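Local coordinates for protein SusD homolog (Bacteroides thetaiotaomicron VPI-5482, PDB 3FDH) that probably binds glycans at the outer membrane of a gut bacterium and helps hand them on for uptake, as SusD-like lipoproteins do, at residues D241-D244 with N249-Y252; G253-R258 with A321-K326. All coordinates share one frame; numbering follows the deposited sequence.

Interaction 1. Residues D241-D244 with N249-Y252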
# COMPACT_ATOMS: atom_id res chain seq x y z
N ASP A 241 -14.57 -2.19 -1.40
CA ASP A 241 -15.40 -1.60 -0.39
C ASP A 241 -16.62 -2.47 -0.11
O ASP A 241 -17.73 -2.00 -0.19
CB ASP A 241 -15.81 -0.23 -0.92
CG ASP A 241 -16.33 0.72 0.16
OD1 ASP A 241 -16.26 0.44 1.38
OD2 ASP A 241 -16.81 1.80 -0.24
N ILE A 242 -16.39 -3.73 0.21
CA ILE A 242 -17.49 -4.66 0.44
C ILE A 242 -17.50 -5.17 1.87
O ILE A 242 -18.20 -6.12 2.22
CB ILE A 242 -17.50 -5.85 -0.59
CG1 ILE A 242 -16.37 -6.85 -0.30
CG2 ILE A 242 -17.41 -5.32 -2.02
CD1 ILE A 242 -16.37 -8.11 -1.20
N TYR A 243 -16.73 -4.51 2.72
CA TYR A 243 -16.66 -4.95 4.13
C TYR A 243 -17.96 -4.67 4.89
O TYR A 243 -18.69 -3.71 4.61
CB TYR A 243 -15.46 -4.33 4.87
CG TYR A 243 -14.16 -4.67 4.21
CD1 TYR A 243 -13.84 -5.98 3.91
CD2 TYR A 243 -13.25 -3.67 3.89
CE1 TYR A 243 -12.64 -6.31 3.29
CE2 TYR A 243 -12.04 -3.97 3.29
CZ TYR A 243 -11.74 -5.29 2.98
OH TYR A 243 -10.54 -5.61 2.39
N ASP A 244 -18.23 -5.57 5.83
CA ASP A 244 -19.37 -5.45 6.75
C ASP A 244 -19.10 -6.04 8.14
O ASP A 244 -17.98 -6.48 8.45
CB ASP A 244 -20.66 -6.05 6.17
CG ASP A 244 -20.53 -7.52 5.74
OD1 ASP A 244 -19.90 -8.34 6.45
OD2 ASP A 244 -21.09 -7.86 4.68
N ASN A 249 -12.31 -5.63 7.37
CA ASN A 249 -11.13 -4.95 6.83
C ASN A 249 -9.90 -5.67 7.38
O ASN A 249 -9.86 -6.02 8.56
CB ASN A 249 -11.17 -3.45 7.22
CG ASN A 249 -9.86 -2.74 7.02
OD1 ASN A 249 -8.88 -3.05 7.67
ND2 ASN A 249 -9.86 -1.71 6.16
N PRO A 250 -8.87 -5.87 6.54
CA PRO A 250 -7.72 -6.70 6.91
C PRO A 250 -6.74 -6.13 7.92
O PRO A 250 -6.09 -6.89 8.65
CB PRO A 250 -7.05 -6.98 5.57
CG PRO A 250 -7.39 -5.78 4.74
CD PRO A 250 -8.82 -5.50 5.11
N PHE A 251 -6.62 -4.81 7.92
CA PHE A 251 -5.82 -4.05 8.87
C PHE A 251 -6.52 -4.18 10.25
O PHE A 251 -5.93 -4.55 11.27
CB PHE A 251 -5.69 -2.59 8.41
CG PHE A 251 -4.81 -1.75 9.30
CD1 PHE A 251 -3.44 -1.78 9.16
CD2 PHE A 251 -5.35 -0.95 10.28
CE1 PHE A 251 -2.62 -1.03 9.98
CE2 PHE A 251 -4.54 -0.23 11.11
CZ PHE A 251 -3.17 -0.24 10.96
N TYR A 252 -7.81 -3.87 10.24
CA TYR A 252 -8.65 -4.07 11.42
C TYR A 252 -8.53 -5.53 11.89
O TYR A 252 -8.42 -5.83 13.10
CB TYR A 252 -10.12 -3.73 11.10
CG TYR A 252 -11.09 -4.23 12.14
CD1 TYR A 252 -11.56 -5.54 12.10
CD2 TYR A 252 -11.55 -3.40 13.14
CE1 TYR A 252 -12.44 -6.00 13.06
CE2 TYR A 252 -12.42 -3.84 14.09
CZ TYR A 252 -12.86 -5.14 14.05
OH TYR A 252 -13.76 -5.57 14.99

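Interaction 2. Residues G253-R258 with A321-K326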
# COMPACT_ATOMS: atom_id res chain seq x y z
N GLY A 253 -8.48 -6.42 10.91
CA GLY A 253 -8.45 -7.85 11.15
C GLY A 253 -7.23 -8.29 11.91
O GLY A 253 -7.31 -9.10 12.85
N PHE A 254 -6.10 -7.77 11.49
CA PHE A 254 -4.84 -8.06 12.17
C PHE A 254 -4.88 -7.65 13.62
O PHE A 254 -4.53 -8.42 14.51
CB PHE A 254 -3.63 -7.38 11.51
CG PHE A 254 -2.39 -7.47 12.37
CD1 PHE A 254 -1.65 -8.64 12.41
CD2 PHE A 254 -2.00 -6.41 13.18
CE1 PHE A 254 -0.53 -8.73 13.22
CE2 PHE A 254 -0.90 -6.51 14.00
CZ PHE A 254 -0.17 -7.66 14.02
N TYR A 255 -5.36 -6.44 13.88
CA TYR A 255 -5.43 -5.94 15.26
C TYR A 255 -6.45 -6.71 16.08
O TYR A 255 -6.31 -6.94 17.28
CB TYR A 255 -5.72 -4.43 15.32
CG TYR A 255 -5.62 -3.94 16.75
CD1 TYR A 255 -4.38 -3.64 17.31
CD2 TYR A 255 -6.75 -3.77 17.53
CE1 TYR A 255 -4.26 -3.23 18.62
CE2 TYR A 255 -6.65 -3.39 18.85
CZ TYR A 255 -5.40 -3.12 19.39
OH TYR A 255 -5.34 -2.72 20.71
N ASN A 256 -7.50 -7.13 15.40
CA ASN A 256 -8.60 -7.82 16.05
C ASN A 256 -8.14 -9.18 16.48
O ASN A 256 -8.55 -9.68 17.52
CB ASN A 256 -9.77 -7.94 15.09
CG ASN A 256 -10.93 -8.68 15.68
OD1 ASN A 256 -11.22 -9.80 15.25
ND2 ASN A 256 -11.61 -8.07 16.67
N SER A 257 -7.24 -9.76 15.68
CA SER A 257 -6.70 -11.11 15.91
C SER A 257 -5.44 -11.17 16.76
O SER A 257 -5.22 -12.16 17.46
CB SER A 257 -6.36 -11.79 14.58
OG SER A 257 -7.56 -12.12 13.90
N ARG A 258 -4.64 -10.12 16.67
CA ARG A 258 -3.31 -10.09 17.29
C ARG A 258 -3.02 -8.96 18.26
O ARG A 258 -2.08 -9.04 19.04
CB ARG A 258 -2.24 -10.05 16.19
CG ARG A 258 -2.38 -11.16 15.20
CD ARG A 258 -2.12 -12.46 15.88
NE ARG A 258 -2.82 -13.56 15.23
CZ ARG A 258 -3.15 -14.68 15.86
NH1 ARG A 258 -2.85 -14.84 17.17
NH2 ARG A 258 -3.80 -15.63 15.19
N ALA A 321 -6.32 5.21 15.68
CA ALA A 321 -7.77 5.00 15.55
C ALA A 321 -8.08 3.95 14.47
O ALA A 321 -9.08 3.22 14.50
CB ALA A 321 -8.46 6.35 15.20
N PHE A 322 -7.13 3.86 13.57
CA PHE A 322 -7.24 3.04 12.35
C PHE A 322 -7.40 1.53 12.58
O PHE A 322 -7.99 0.81 11.77
CB PHE A 322 -6.06 3.30 11.41
CG PHE A 322 -5.99 4.72 10.93
CD1 PHE A 322 -6.99 5.23 10.12
CD2 PHE A 322 -4.97 5.55 11.37
CE1 PHE A 322 -6.94 6.53 9.70
CE2 PHE A 322 -4.91 6.85 10.97
CZ PHE A 322 -5.90 7.36 10.13
N VAL A 323 -6.91 1.06 13.72
CA VAL A 323 -6.98 -0.36 14.03
C VAL A 323 -8.43 -0.81 14.28
O VAL A 323 -8.73 -1.99 14.28
CB VAL A 323 -6.03 -0.77 15.20
CG1 VAL A 323 -4.52 -0.34 14.92
CG2 VAL A 323 -6.55 -0.25 16.57
N TYR A 324 -9.34 0.15 14.50
CA TYR A 324 -10.77 -0.15 14.74
C TYR A 324 -11.69 0.20 13.56
O TYR A 324 -12.92 0.23 13.68
CB TYR A 324 -11.25 0.52 16.03
CG TYR A 324 -10.85 -0.30 17.25
CD1 TYR A 324 -11.49 -1.49 17.53
CD2 TYR A 324 -9.83 0.12 18.09
CE1 TYR A 324 -11.10 -2.25 18.62
CE2 TYR A 324 -9.42 -0.65 19.16
CZ TYR A 324 -10.06 -1.83 19.41
OH TYR A 324 -9.68 -2.58 20.52
N ALA A 325 -11.07 0.47 12.41
CA ALA A 325 -11.81 0.88 11.18
C ALA A 325 -12.33 -0.37 10.46
O ALA A 325 -11.92 -0.69 9.36
CB ALA A 325 -10.89 1.69 10.23
N LYS A 326 -13.31 -1.00 11.10
CA LYS A 326 -13.79 -2.32 10.72
C LYS A 326 -14.21 -2.50 9.27
O LYS A 326 -13.92 -3.55 8.64
CB LYS A 326 -14.91 -2.76 11.65
CG LYS A 326 -15.34 -4.20 11.45
CD LYS A 326 -16.46 -4.54 12.43
CE LYS A 326 -16.86 -6.00 12.36
NZ LYS A 326 -17.81 -6.39 13.45

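Interaction 1. Residues D241-D244 with N249-Y252
Tyr-243 and Asn-249 bring their backbones together at a CA-to-CA distance of 6.2 Å, where the irregular loop 241-244 faces the start of helix 250-258. The tyrosine ring does the touching. Its CG lies anti to the carbonyl carbon (chi1 -58°), which swings the ring toward the helix start; there one face lies against the backbone of Asn-249. CA of Asn-249 sits over the ring centre, 3.7 Å from the centroid and only 8° off the normal, a CH-pi contact. Beside it, CB of Asn-249 approaches CD2 of Tyr-243 at 3.9 Å. CD of Pro-250 comes in obliquely at the phenol end, 3.2 Å from OH of Tyr-243 and next to CZ. The phenol OH hydrogen-bonds to Thr-330, and Phe-34 of helix 21-37 touches both Tyr-243 and Pro-250.

Asn-249 is the N-cap: its OD1 accepts from Tyr-252 N (2.9 Å, nearly straight at 169°) and weakly from Phe-251 N, while ND2 donates to the carbonyls of Ala-328 and Ala-427. The amide is thus held at both its oxygen and its nitrogen. Replacing Tyr-243 by an alanine removes the ring and its hydroxyl, and would probably open a gap over CA of Asn-249 and beside Pro-250 and leave Thr-330 without its phenol partner. The contact is apolar ring-on-backbone packing; the cap oxygen is used within its own helix turn, phenol OH and amide nitrogen elsewhere in the chain.

Interaction 2. Residues G253-R258 with A321-K326
Tyr-255 of helix 250-258 meets Val-323, in the 3-10 segment 321-323, and its neighbour Tyr-324; no hydrogen bond joins the two segments. Followed outward, the Tyr-255 side chain begins at CB, 3.7 Å from CB of Val-323. CG comes next and lies 3.6 Å from that same valine CB. With CG anti to the backbone N (chi1 -173°), the ring is carried toward the 321-326 loop, and the rotation about CB-CG turns a face to the valine. CD1 lies by CB and, a little farther, CG1 of Val-323, whereas CD2 packs on CG2 at 3.7 Å. That CG2 methyl stands over the ring centre, 14° off the normal, in a CH-pi contact. CE2, still beneath the CG2 methyl, also reaches the second tyrosine, 3.6 Å from OH of Tyr-324, which lies at the edge of the Tyr-255 ring, near its plane. CZ, close to the tip, keeps a looser approach to CG2 of Val-323.

The two aromatic rings form an offset edge-to-face pair, the edge of Tyr-255 turned toward the face of Tyr-324, with centroids 5.5 Å apart and planes at 69°. The hydroxyl of Tyr-324 is hydrogen-bonded to Arg-292, which ties the outer end of this ring to another part of the chain. Ile-319 of strand 319-320 touches both tyrosines, Phe-251 of helix 250-258 packs on Val-323, and Ala-375 and Leu-379 of helix 354-379 touch Tyr-324. The contact therefore joins helix 250-258 to the loop between strands 319-320 and 330-331, with helix 354-379 alongside.

From the N terminus, the chain leaves strand 238-240, and interaction 1 closes a short turn of four intervening residues at the start of helix 250-258. The same helix then supplies residues 253-258 to interaction 2, which closes a much longer loop of 62 residues when the chain returns at 321-326. The two contacts follow in series, neither nesting nor crossing, with centres about 10 Å apart. They also touch: N of Asn-249 lies 2.9 Å from O of Lys-326, a probable hydrogen bond, and Tyr-252 packs on Val-323 and Lys-326. Together they tie helix 250-258 to the loop before it and to the one between strands 319-320 and 330-331.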